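Local coordinates for uncharacterized protein orp (Desulfovibrio gigas, PDB 2WFB), which is of unknown physiological function but probably carries a mixed molybdenum-copper sulphide cluster, and belongs to the dinitrogenase iron-molybdenum cofactor family, at residues R6-A11 with S66-L71; P14-L19 with T99-V104; P22-A27 with G74-K79; A28-V33 with E41-G46; V91-E96 with P113-P118. All blocks are in the same frame, centred on the assembly; numbering follows the deposited sequence. Where two conformers were deposited one is given.

Contact 1 (R6-A11 with S66-L71)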
# COMPACT_ATOMS: atom_id res chain seq x y z
N ARG A 6 -6.06 -8.46 4.27
CA ARG A 6 -4.77 -7.86 4.68
C ARG A 6 -4.55 -6.63 3.84
O ARG A 6 -4.30 -6.71 2.63
CB ARG A 6 -3.57 -8.80 4.52
CG ARG A 6 -3.88 -10.23 4.77
CD ARG A 6 -3.48 -10.70 6.15
NE ARG A 6 -2.74 -11.95 5.99
CZ ARG A 6 -1.41 -12.02 5.96
NH1 ARG A 6 -0.69 -10.92 6.12
NH2 ARG A 6 -0.81 -13.19 5.78
N ILE A 7 -4.69 -5.49 4.49
CA ILE A 7 -4.69 -4.20 3.83
C ILE A 7 -3.33 -3.53 4.09
O ILE A 7 -3.00 -3.28 5.23
CB ILE A 7 -5.82 -3.31 4.36
CG1 ILE A 7 -7.18 -4.04 4.23
CG2 ILE A 7 -5.79 -1.97 3.62
CD1 ILE A 7 -8.34 -3.40 5.01
N ALA A 8 -2.55 -3.30 3.03
CA ALA A 8 -1.31 -2.57 3.14
C ALA A 8 -1.55 -1.08 2.85
O ALA A 8 -2.27 -0.73 1.93
CB ALA A 8 -0.27 -3.12 2.19
N VAL A 9 -0.97 -0.22 3.65
CA VAL A 9 -1.12 1.21 3.44
C VAL A 9 0.29 1.79 3.44
O VAL A 9 1.03 1.56 4.38
CB VAL A 9 -1.96 1.87 4.55
CG1 VAL A 9 -2.18 3.37 4.24
CG2 VAL A 9 -3.31 1.18 4.74
N THR A 10 0.64 2.55 2.38
CA THR A 10 1.93 3.24 2.33
C THR A 10 2.07 4.23 3.49
O THR A 10 1.14 4.96 3.80
CB THR A 10 2.18 3.96 1.00
OG1 THR A 10 1.09 4.86 0.74
CG2 THR A 10 2.26 2.94 -0.13
N ALA A 11 3.23 4.21 4.15
CA ALA A 11 3.37 4.90 5.41
C ALA A 11 4.73 5.57 5.52
O ALA A 11 5.71 5.14 4.91
CB ALA A 11 3.18 3.93 6.55
N SER A 66 4.27 -10.32 2.05
CA SER A 66 3.47 -10.16 3.27
C SER A 66 2.03 -10.72 3.12
O SER A 66 1.29 -10.75 4.09
CB SER A 66 3.47 -8.70 3.70
OG SER A 66 2.61 -7.93 2.88
N GLY A 67 1.66 -11.16 1.93
CA GLY A 67 0.31 -11.66 1.67
C GLY A 67 -0.81 -10.62 1.61
O GLY A 67 -1.98 -10.95 1.80
N ALA A 68 -0.45 -9.37 1.32
CA ALA A 68 -1.42 -8.27 1.25
C ALA A 68 -2.36 -8.44 0.08
O ALA A 68 -1.94 -8.88 -0.97
CB ALA A 68 -0.67 -6.92 1.13
N GLY A 69 -3.63 -8.09 0.23
CA GLY A 69 -4.55 -8.18 -0.90
C GLY A 69 -5.04 -6.84 -1.43
O GLY A 69 -5.60 -6.75 -2.54
N VAL A 70 -4.81 -5.79 -0.64
CA VAL A 70 -5.23 -4.43 -0.96
C VAL A 70 -4.04 -3.53 -0.64
O VAL A 70 -3.35 -3.75 0.36
CB VAL A 70 -6.40 -3.97 -0.08
CG1 VAL A 70 -6.82 -2.48 -0.39
CG2 VAL A 70 -7.61 -4.89 -0.25
N LEU A 71 -3.80 -2.54 -1.49
CA LEU A 71 -2.80 -1.52 -1.19
C LEU A 71 -3.47 -0.14 -1.28
O LEU A 71 -4.08 0.20 -2.31
CB LEU A 71 -1.64 -1.59 -2.18
CG LEU A 71 -0.75 -0.34 -2.07
CD1 LEU A 71 0.25 -0.51 -0.93
CD2 LEU A 71 -0.12 0.02 -3.38
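Arg6 O receives two backbone donors from the strand beside it: Gly69 N at 2.8 Å and a longer, weak bond from Val70 N. The next link is Ala8 N to Val70 O, 2.8 Å long, and with it Ile7 pairs with Val70 and Ala8 with Leu71 in parallel register. Ahead of strand 68-72, the Arg6 side chain turns over the end of helix 55-66. CG is only roughly anti to the carbonyl carbon, chi1 (-34°) lying off the staggered value, and the chain bends again at chi2 and chi3. Arg6 NH1 thereby comes within 2.8 Å of Ser66 O, a weak bond because the angle at hydrogen is only 117°, while Gly67 O sits over one face of the guanidinium. Gly67 itself has positive phi and ends that helix in a Schellman motif. Packing differs on the two faces of the sheet. On one, Ile7 CG2 lies alongside Val70 CG1 at 4.2 Å; on the other, Ala8 CB meets Ala68 CB at 4.0 Å, and Leu71 CD1 reaches back to Ala8 CB and to Thr10 CG2, the Leu71 and Thr10 side chains crossing at about a right angle. Strand 6-11 is the middle strand of the sheet, its other edge being bonded to strand 29-34. Backbone bonds to both neighbouring strands thus carry much of the polar pairing in a buried, largely apolar setting, and the arginine's charge stays at the partly exposed end.

Contact 2 (P14-L19 with T99-V104)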
# COMPACT_ATOMS: atom_id res chain seq x y z
N PRO A 14 6.14 3.91 11.37
CA PRO A 14 5.18 3.03 12.09
C PRO A 14 4.03 3.79 12.75
O PRO A 14 4.17 4.97 13.04
CB PRO A 14 6.05 2.33 13.16
CG PRO A 14 7.49 2.73 12.86
CD PRO A 14 7.46 3.98 12.02
N GLY A 15 2.89 3.13 12.96
CA GLY A 15 1.79 3.72 13.72
C GLY A 15 0.53 3.92 12.91
O GLY A 15 0.58 4.31 11.75
N LEU A 16 -0.62 3.66 13.53
CA LEU A 16 -1.89 3.80 12.85
C LEU A 16 -2.31 5.24 12.63
O LEU A 16 -3.13 5.53 11.78
CB LEU A 16 -2.98 3.03 13.60
CG LEU A 16 -2.97 1.50 13.43
CD1 LEU A 16 -3.94 0.85 14.40
CD2 LEU A 16 -3.30 1.10 12.00
N ASP A 17 -1.74 6.17 13.39
CA ASP A 17 -2.16 7.55 13.28
C ASP A 17 -1.20 8.46 12.54
O ASP A 17 -1.45 9.66 12.44
CB ASP A 17 -2.57 8.09 14.66
CG ASP A 17 -3.79 7.35 15.23
OD1 ASP A 17 -4.86 7.32 14.55
OD2 ASP A 17 -3.66 6.78 16.33
N GLY A 18 -0.13 7.90 11.98
CA GLY A 18 0.72 8.65 11.03
C GLY A 18 0.01 8.77 9.69
O GLY A 18 -0.93 8.04 9.43
N LEU A 19 0.48 9.66 8.82
CA LEU A 19 -0.18 9.91 7.54
C LEU A 19 0.17 8.86 6.52
O LEU A 19 1.25 8.30 6.59
CB LEU A 19 0.24 11.28 6.98
CG LEU A 19 -0.22 12.53 7.72
CD1 LEU A 19 0.49 13.71 7.09
CD2 LEU A 19 -1.73 12.68 7.63
N THR A 99 -4.73 9.90 7.72
CA THR A 99 -3.94 9.00 8.53
C THR A 99 -4.16 7.57 8.07
O THR A 99 -5.10 7.27 7.32
CB THR A 99 -4.22 9.09 10.05
OG1 THR A 99 -5.53 8.61 10.32
CG2 THR A 99 -4.12 10.50 10.55
N VAL A 100 -3.27 6.68 8.47
CA VAL A 100 -3.38 5.28 8.07
C VAL A 100 -4.72 4.72 8.57
O VAL A 100 -5.44 4.09 7.78
CB VAL A 100 -2.15 4.43 8.52
CG1 VAL A 100 -2.41 2.91 8.33
CG2 VAL A 100 -0.88 4.85 7.72
N ARG A 101 -5.07 5.01 9.82
CA ARG A 101 -6.33 4.54 10.38
C ARG A 101 -7.53 5.03 9.57
O ARG A 101 -8.45 4.26 9.30
CB ARG A 101 -6.44 4.99 11.83
CG ARG A 101 -7.55 4.30 12.61
CD ARG A 101 -7.77 4.94 13.98
NE ARG A 101 -6.58 4.96 14.81
CZ ARG A 101 -6.15 3.95 15.58
NH1 ARG A 101 -6.80 2.79 15.63
NH2 ARG A 101 -5.05 4.12 16.30
N GLN A 102 -7.50 6.31 9.18
CA GLN A 102 -8.59 6.89 8.41
C GLN A 102 -8.69 6.31 7.02
O GLN A 102 -9.78 6.16 6.53
CB GLN A 102 -8.45 8.40 8.30
CG GLN A 102 -8.65 9.16 9.64
CD GLN A 102 -8.18 10.59 9.55
OE1 GLN A 102 -7.36 10.94 8.69
NE2 GLN A 102 -8.70 11.44 10.42
N ALA A 103 -7.56 6.00 6.37
CA ALA A 103 -7.62 5.42 5.03
C ALA A 103 -8.24 4.00 5.04
O ALA A 103 -9.03 3.64 4.16
CB ALA A 103 -6.24 5.39 4.39
N VAL A 104 -7.87 3.20 6.04
CA VAL A 104 -8.40 1.85 6.16
C VAL A 104 -9.89 1.96 6.44
O VAL A 104 -10.68 1.28 5.77
CB VAL A 104 -7.71 1.04 7.26
CG1 VAL A 104 -8.51 -0.20 7.55
CG2 VAL A 104 -6.28 0.67 6.84
O HOH W 1 -6.42 8.57 12.81
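Leu16 meets the start of helix 100-108 with both backbone and side chain. Leu16 O takes Arg101 N at 2.8 Å, and Leu16 CB lies over one face of the Arg101 guanidinium, 3.6 Å above the plane and displaced toward the rim. Deeper in, Leu16 CD2 touches Val100 CG1 at 4.2 Å, the two side chains crossing nearly at right angles. Asp17 follows with a bidentate, side-on salt bridge. Asp17 OD1 accepts from Arg101 NE at 2.9 Å on its syn side, somewhat out of the carboxylate plane, whereas Asp17 OD2 receives Arg101 NH2 at 3.0 Å from above that plane. Both oxygens lie close to the guanidinium plane, although the two flat groups are turned 37° apart. The arginine reaches this position through a bend at chi3 (-58°). A water donates to Asp17 OD1 and also bonds Thr99 OG1, the N-cap hydroxyl that accepts from Gln102 N; Gln102 OE1 in return takes Thr99 N, completing a capping box. Gly18 O accepts Val100 N at 2.9 Å, so the loop supplies carbonyls to two amides of the helix's first turn. At Leu19 the backbones form a single bridge with Thr99. Below this surface junction, Leu16 and Val100 rest on Val31 of strand 29-34, Val100 also packs on Val9 of strand 6-11, and Val104 continues the same helix face over Ile7 and Val33.

Contact 3 (P22-A27 with G74-K79). With PO4 (phosphate ion), chain D; ACT (acetate ion), chain E; PO4 (phosphate ion), chain B; PO4 (phosphate ion), chain C.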
# COMPACT_ATOMS: atom_id res chain seq x y z
N PRO A 22 2.28 9.62 0.33
CA PRO A 22 1.75 9.75 -1.04
C PRO A 22 2.46 8.87 -2.07
O PRO A 22 1.94 8.66 -3.15
CB PRO A 22 1.96 11.23 -1.39
CG PRO A 22 2.33 11.89 -0.15
CD PRO A 22 2.88 10.88 0.80
N ARG A 23 3.63 8.34 -1.74
CA ARG A 23 4.40 7.60 -2.71
C ARG A 23 4.31 6.13 -2.44
O ARG A 23 4.05 5.71 -1.30
CB ARG A 23 5.86 8.03 -2.67
CG ARG A 23 6.02 9.42 -3.17
CD ARG A 23 7.22 10.01 -2.53
NE ARG A 23 8.33 9.71 -3.37
CZ ARG A 23 9.59 9.62 -2.97
NH1 ARG A 23 9.93 9.79 -1.70
NH2 ARG A 23 10.50 9.35 -3.86
N PHE A 24 4.49 5.35 -3.48
CA PHE A 24 4.41 3.90 -3.34
C PHE A 24 5.77 3.20 -3.32
O PHE A 24 6.18 2.70 -2.28
CB PHE A 24 3.49 3.26 -4.39
CG PHE A 24 3.61 1.76 -4.40
CD1 PHE A 24 3.20 1.01 -3.28
CD2 PHE A 24 4.19 1.10 -5.47
CE1 PHE A 24 3.33 -0.37 -3.28
CE2 PHE A 24 4.33 -0.28 -5.46
CZ PHE A 24 3.88 -1.01 -4.33
N GLY A 25 6.47 3.18 -4.45
CA GLY A 25 7.73 2.44 -4.55
C GLY A 25 8.79 2.90 -3.58
O GLY A 25 9.59 2.08 -3.08
N ARG A 26 8.77 4.19 -3.27
CA ARG A 26 9.74 4.83 -2.40
C ARG A 26 9.13 5.30 -1.08
O ARG A 26 9.70 6.17 -0.39
CB ARG A 26 10.48 5.96 -3.16
CG ARG A 26 11.24 5.40 -4.39
CD ARG A 26 11.92 6.42 -5.31
NE ARG A 26 12.49 5.68 -6.44
CZ ARG A 26 13.69 5.11 -6.46
NH1 ARG A 26 14.51 5.20 -5.42
NH2 ARG A 26 14.09 4.45 -7.53
N ALA A 27 7.98 4.73 -0.70
CA ALA A 27 7.45 4.90 0.65
C ALA A 27 8.46 4.44 1.69
O ALA A 27 9.25 3.52 1.45
CB ALA A 27 6.14 4.10 0.82
N GLY A 74 -1.13 7.07 -2.30
CA GLY A 74 -1.40 8.27 -3.07
C GLY A 74 -1.25 7.99 -4.56
O GLY A 74 -2.25 7.89 -5.27
N TYR A 75 -0.01 7.86 -5.01
CA TYR A 75 0.33 7.73 -6.44
C TYR A 75 1.10 6.44 -6.69
O TYR A 75 1.94 6.03 -5.87
CB TYR A 75 1.21 8.93 -6.89
CG TYR A 75 0.53 10.26 -6.69
CD1 TYR A 75 -0.33 10.76 -7.67
CD2 TYR A 75 0.71 10.98 -5.52
CE1 TYR A 75 -0.98 11.96 -7.50
CE2 TYR A 75 0.05 12.20 -5.33
CZ TYR A 75 -0.78 12.68 -6.34
OH TYR A 75 -1.45 13.88 -6.20
N VAL A 76 0.84 5.84 -7.84
CA VAL A 76 1.56 4.66 -8.31
C VAL A 76 1.73 4.73 -9.83
O VAL A 76 0.78 5.03 -10.56
CB VAL A 76 0.87 3.31 -7.81
CG1 VAL A 76 -0.58 3.34 -7.96
CG2 VAL A 76 1.45 2.05 -8.50
N GLY A 77 2.95 4.47 -10.30
CA GLY A 77 3.30 4.55 -11.72
C GLY A 77 2.96 3.26 -12.45
O GLY A 77 2.48 2.31 -11.83
N PRO A 78 3.20 3.22 -13.78
CA PRO A 78 2.73 2.11 -14.63
C PRO A 78 3.31 0.72 -14.31
O PRO A 78 2.57 -0.25 -14.26
CB PRO A 78 3.17 2.53 -16.04
CG PRO A 78 3.23 4.03 -15.96
CD PRO A 78 3.81 4.29 -14.59
N LYS A 79 4.61 0.64 -14.10
CA LYS A 79 5.22 -0.66 -13.87
C LYS A 79 4.86 -1.20 -12.49
O LYS A 79 4.61 -2.41 -12.32
CB LYS A 79 6.72 -0.60 -14.12
CG LYS A 79 7.05 -0.34 -15.61
CD LYS A 79 8.53 -0.54 -15.92
CE LYS A 79 8.78 -0.52 -17.44
NZ LYS A 79 10.23 -0.74 -17.80
P PO4 D . 6.90 3.14 -12.30
O1 PO4 D . 6.06 2.41 -11.30
O2 PO4 D . 6.46 2.71 -13.67
O3 PO4 D . 6.77 4.64 -12.11
O4 PO4 D . 8.35 2.78 -12.12
C ACT E . 13.84 7.68 -2.45
O ACT E . 14.53 6.71 -2.77
OXT ACT E . 13.62 7.99 -1.25
CH3 ACT E . 13.23 8.41 -3.55
P PO4 B . 6.39 4.21 -8.24
O1 PO4 B . 5.77 4.64 -6.97
O2 PO4 B . 5.30 3.86 -9.19
O3 PO4 B . 7.24 5.30 -8.78
O4 PO4 B . 7.24 2.99 -7.97
P PO4 C . 10.59 3.67 -9.57
O1 PO4 C . 9.64 2.51 -9.41
O2 PO4 C . 10.50 4.13 -11.00
O3 PO4 C . 10.22 4.75 -8.56
O4 PO4 C . 12.00 3.26 -9.25
O HOH W 2 4.52 6.69 -6.16
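Pro22 O accepts Tyr75 N at 2.8 Å, the one direct hydrogen bond between the two loops, and the same oxygen lies at the edge of the Tyr75 ring, near its plane. A water extends this link: it accepts from Phe24 N and donates to Tyr75 O and to O1 of a phosphate. That phosphate spans both loops, for Gly25 N bonds its O1 at 3.0 Å in a nearly straight line (170°) and Gly77 N its O2 at 2.7 Å. A second phosphate is gripped by the Arg26 side chain, with NE to O3 at 3.2 Å and NH2 to O4 at 3.0 Å. A third takes Lys79 N on its O2 at 2.8 Å, where helix 78-86 begins after the N-cap Gly77. These ions probably come from the crystallisation liquor. Behind them the Phe24 ring, its CG anti to the backbone N (chi1 170°), lies alongside Val76, CD2 to CG2 4.2 Å, and continues inward onto helices 55-66 and 78-86. Phe24 also opens a type I turn closed by Ala27 N. Asn45 holds the carbonyls of Gly25 and Ala27, and Asn119 takes both Val76 N and Gly74 O. Amides of Gly25, Gly77 and Lys79, joined by Arg26, make an anion-binding surface at one end of the sheet; in this member of the dinitrogenase iron-molybdenum cofactor family it may be where the metal-sulphide cluster, absent from the apo structure, binds.

Contact 4 (A28-V33 with E41-G46)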
# COMPACT_ATOMS: atom_id res chain seq x y z
N ALA A 28 8.45 5.05 2.87
CA ALA A 28 9.30 4.56 3.99
C ALA A 28 8.98 3.08 4.34
O ALA A 28 9.87 2.29 4.67
CB ALA A 28 9.17 5.48 5.25
N GLY A 29 7.70 2.73 4.24
CA GLY A 29 7.24 1.41 4.59
C GLY A 29 5.74 1.31 4.41
O GLY A 29 5.12 2.20 3.82
N PHE A 30 5.18 0.22 4.94
CA PHE A 30 3.76 -0.11 4.80
C PHE A 30 3.27 -0.56 6.14
O PHE A 30 3.89 -1.42 6.77
CB PHE A 30 3.53 -1.27 3.81
CG PHE A 30 4.26 -1.11 2.52
CD1 PHE A 30 3.79 -0.25 1.54
CD2 PHE A 30 5.43 -1.81 2.28
CE1 PHE A 30 4.49 -0.07 0.34
CE2 PHE A 30 6.13 -1.64 1.08
CZ PHE A 30 5.64 -0.78 0.12
N VAL A 31 2.17 0.02 6.59
CA VAL A 31 1.45 -0.52 7.72
C VAL A 31 0.46 -1.52 7.14
O VAL A 31 -0.39 -1.16 6.32
CB VAL A 31 0.72 0.58 8.52
CG1 VAL A 31 -0.19 -0.05 9.61
CG2 VAL A 31 1.71 1.50 9.16
N VAL A 32 0.61 -2.78 7.52
CA VAL A 32 -0.24 -3.86 7.03
C VAL A 32 -1.24 -4.24 8.13
O VAL A 32 -0.83 -4.59 9.23
CB VAL A 32 0.59 -5.10 6.68
CG1 VAL A 32 -0.34 -6.20 6.10
CG2 VAL A 32 1.69 -4.75 5.69
N VAL A 33 -2.53 -4.16 7.83
CA VAL A 33 -3.57 -4.39 8.87
C VAL A 33 -4.53 -5.49 8.46
O VAL A 33 -4.91 -5.61 7.29
CB VAL A 33 -4.41 -3.10 9.19
CG1 VAL A 33 -3.57 -2.06 9.88
CG2 VAL A 33 -4.97 -2.51 7.95
N GLU A 41 1.02 -4.56 11.54
CA GLU A 41 2.47 -4.59 11.63
C GLU A 41 3.04 -3.51 10.70
O GLU A 41 2.34 -3.05 9.80
CB GLU A 41 3.04 -5.97 11.25
CG GLU A 41 2.68 -6.43 9.84
CD GLU A 41 3.43 -7.68 9.35
OE1 GLU A 41 3.15 -8.11 8.20
OE2 GLU A 41 4.29 -8.21 10.09
N TYR A 42 4.28 -3.11 10.94
CA TYR A 42 4.99 -2.20 10.05
C TYR A 42 6.05 -2.95 9.26
O TYR A 42 6.91 -3.63 9.83
CB TYR A 42 5.59 -1.02 10.84
CG TYR A 42 6.34 -0.05 9.97
CD1 TYR A 42 5.67 0.88 9.19
CD2 TYR A 42 7.73 -0.07 9.93
CE1 TYR A 42 6.35 1.78 8.38
CE2 TYR A 42 8.44 0.81 9.12
CZ TYR A 42 7.74 1.74 8.36
OH TYR A 42 8.44 2.61 7.57
N VAL A 43 5.97 -2.85 7.94
CA VAL A 43 6.88 -3.51 7.00
C VAL A 43 7.79 -2.42 6.42
O VAL A 43 7.33 -1.52 5.72
CB VAL A 43 6.12 -4.28 5.88
CG1 VAL A 43 7.08 -4.90 4.87
CG2 VAL A 43 5.25 -5.37 6.48
N ASP A 44 9.07 -2.50 6.77
CA ASP A 44 10.08 -1.54 6.33
C ASP A 44 10.34 -1.63 4.82
O ASP A 44 10.47 -2.72 4.28
CB ASP A 44 11.38 -1.74 7.13
CG ASP A 44 12.39 -0.66 6.85
OD1 ASP A 44 12.25 0.42 7.44
OD2 ASP A 44 13.31 -0.90 6.04
N ASN A 45 10.40 -0.50 4.14
CA ASN A 45 10.63 -0.47 2.69
C ASN A 45 11.95 0.23 2.32
O ASN A 45 12.12 0.74 1.20
CB ASN A 45 9.45 0.22 1.97
CG ASN A 45 9.48 0.03 0.47
OD1 ASN A 45 9.75 -1.07 -0.01
ND2 ASN A 45 9.22 1.09 -0.28
N GLY A 46 12.89 0.25 3.27
CA GLY A 46 14.20 0.92 3.09
C GLY A 46 14.98 0.44 1.87
O GLY A 46 15.64 1.25 1.19
O HOH W 3 12.37 3.05 5.60
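Phe30 and Asn45 fill the bend where strand 40-44 ends: the amide lies against the ring's far end, Asn45 CG 3.8 Å from Phe30 CE2, with ring and amide planes 47° apart. On the same face, Val32 CG2 fits beside Val43 CG2 at 3.7 Å, and Glu41 CG leans on Val32 CB. On the other face Tyr42, with CG anti to the backbone N (chi1 180°), swings its ring along strand 29-34. Val31 CG2 meets the ring edge at Tyr42 CD1, 4.0 Å away, and Tyr42 CZ comes to 3.8 Å from Gly29 CA. The ring passes close over Gly29, which has no side chain to stand in its way. Paired backbone bonds hold these shapes in antiparallel register: Phe30 with Val43 and Val32 with Glu41 are the hydrogen-bonded pairs, Val43 N reaching Phe30 O at 2.8 Å. Asn45 N adds a bond to Ala28 O, and Asp44 OD2 accepts Gly46 N in an Asx turn. Asn45 OD1 bonds to the Ser48 hydroxyl. This beta hairpin thus puts Phe30 and Val43 against helix 55-66, while the asparagine, buried beside an aromatic ring, keeps a polar partner for its side-chain oxygen.

Contact 5 (V91-E96 with P113-P118)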
# COMPACT_ATOMS: atom_id res chain seq x y z
N VAL A 91 -5.84 -1.89 -5.70
CA VAL A 91 -5.18 -0.63 -5.42
C VAL A 91 -6.20 0.47 -5.20
O VAL A 91 -7.13 0.62 -6.00
CB VAL A 91 -4.22 -0.22 -6.55
CG1 VAL A 91 -3.59 1.14 -6.27
CG2 VAL A 91 -3.12 -1.31 -6.71
N GLY A 92 -6.05 1.19 -4.09
CA GLY A 92 -6.84 2.40 -3.81
C GLY A 92 -5.87 3.56 -3.93
O GLY A 92 -4.75 3.49 -3.44
N GLN A 93 -6.27 4.61 -4.62
CA GLN A 93 -5.39 5.76 -4.88
C GLN A 93 -5.91 7.02 -4.22
O GLN A 93 -7.02 7.00 -3.68
CB GLN A 93 -5.21 5.97 -6.39
CG GLN A 93 -4.22 5.01 -6.99
CD GLN A 93 -4.32 4.89 -8.49
OE1 GLN A 93 -5.17 5.51 -9.12
NE2 GLN A 93 -3.46 4.09 -9.07
N ASP A 94 -5.11 8.09 -4.24
CA ASP A 94 -5.53 9.46 -3.87
C ASP A 94 -5.85 9.60 -2.40
O ASP A 94 -6.73 10.39 -2.02
CB ASP A 94 -6.72 9.95 -4.72
CG ASP A 94 -6.47 9.83 -6.24
OD1 ASP A 94 -5.43 10.35 -6.73
OD2 ASP A 94 -7.32 9.23 -6.94
N LEU A 95 -5.17 8.81 -1.56
CA LEU A 95 -5.43 8.81 -0.12
C LEU A 95 -4.47 9.66 0.73
O LEU A 95 -4.50 9.59 1.96
CB LEU A 95 -5.51 7.37 0.41
CG LEU A 95 -6.69 6.60 -0.21
CD1 LEU A 95 -6.48 5.12 -0.15
CD2 LEU A 95 -8.02 6.99 0.45
N GLU A 96 -3.64 10.47 0.08
CA GLU A 96 -2.74 11.37 0.80
C GLU A 96 -3.55 12.40 1.58
O GLU A 96 -4.64 12.83 1.16
CB GLU A 96 -1.70 12.00 -0.15
CG GLU A 96 -2.26 13.00 -1.17
CD GLU A 96 -2.80 12.40 -2.49
OE1 GLU A 96 -2.91 11.17 -2.67
OE2 GLU A 96 -3.11 13.19 -3.39
N PRO A 113 -12.76 3.84 -4.33
CA PRO A 113 -12.85 3.12 -5.61
C PRO A 113 -11.56 2.37 -5.90
O PRO A 113 -10.47 2.92 -5.67
CB PRO A 113 -13.00 4.25 -6.61
CG PRO A 113 -13.51 5.41 -5.81
CD PRO A 113 -12.84 5.29 -4.51
N MET A 114 -11.63 1.12 -6.35
CA MET A 114 -10.41 0.45 -6.72
C MET A 114 -9.94 1.04 -8.05
O MET A 114 -10.74 1.31 -8.94
CB MET A 114 -10.57 -1.08 -6.72
CG MET A 114 -10.81 -1.69 -5.29
SD MET A 114 -9.55 -1.40 -4.00
CE MET A 114 -10.04 0.15 -3.28
N ALA A 115 -8.64 1.34 -8.14
CA ALA A 115 -8.10 2.00 -9.33
C ALA A 115 -7.98 1.04 -10.49
O ALA A 115 -7.69 -0.14 -10.28
CB ALA A 115 -6.75 2.61 -9.03
N ALA A 116 -8.20 1.56 -11.70
CA ALA A 116 -8.13 0.77 -12.92
C ALA A 116 -6.77 0.90 -13.58
O ALA A 116 -6.38 0.04 -14.37
CB ALA A 116 -9.23 1.18 -13.89
N GLY A 117 -6.02 1.95 -13.24
CA GLY A 117 -4.70 2.15 -13.82
C GLY A 117 -3.85 3.05 -12.97
O GLY A 117 -4.32 3.57 -11.97
N PRO A 118 -2.58 3.24 -13.36
CA PRO A 118 -1.70 4.13 -12.59
C PRO A 118 -2.21 5.57 -12.65
O PRO A 118 -2.91 5.94 -13.59
CB PRO A 118 -0.37 4.06 -13.34
CG PRO A 118 -0.70 3.56 -14.68
CD PRO A 118 -1.93 2.72 -14.57
O HOH W 4 -7.02 -2.15 -8.65
O HOH W 5 -8.61 4.74 -5.99
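Gln93 reaches the C-terminal segment through a nearly extended chain: CG is anti to the carbonyl carbon (chi1 -79°), chi2 is 163°, and the amide lies against Ala115 CB. That methyl is 3.4 Å from Gln93 CD, while Gln93 NE2 passes on to donate to Gly117 O at 3.1 Å. The acceptor is close to the plane of the amide, although the donor is tilted from the plane of the glycine carbonyl. The Met114 chain is bent at chi2 (-59°) and chi3 and turns toward Gly92, an approach left uncertain by its second conformer. Between these two side chains the backbones meet directly: Ala115 N donates to Val91 O at 2.7 Å. Two waters flank this bond, one joining Val91 N to Ala115 O and the other Gln93 N to Pro113 O. Val91 CG1 is 4.4 Å from Ala115 CB, and Phe81 of helix 78-86 packs on Val91, Gln93 and Ala115 alike. Strand 90-92 is the outermost strand on this side of the sheet, with its other edge bonded to strand 68-72. Its outer edge is therefore met by an irregular chain whose polar pairing is shared between one direct backbone bond, a side-chain amide and bridging water.

Overall arrangement
Contacts 1, 4 and 5 belong to one mixed sheet: contact 1 is its buried middle, contact 4 the antiparallel hairpin at one side, and contact 5 the water-bridged border at the other, with the centres of 4 and 5 about 18 Å apart. Contact 2 joins a loop to a helix start; contact 3 joins two loops, the second running into a helix. Contact 2 lies at the surface, yet its Val100 and Val104 pack on strands of contacts 1 and 4. In partly buried contact 3, Phe24 touches Leu71 of contact 1 and Phe30 of contact 4. Apolar packing and backbone bonds dominate contact 1, while ions, a salt bridge and waters mark contacts 2, 3 and 5.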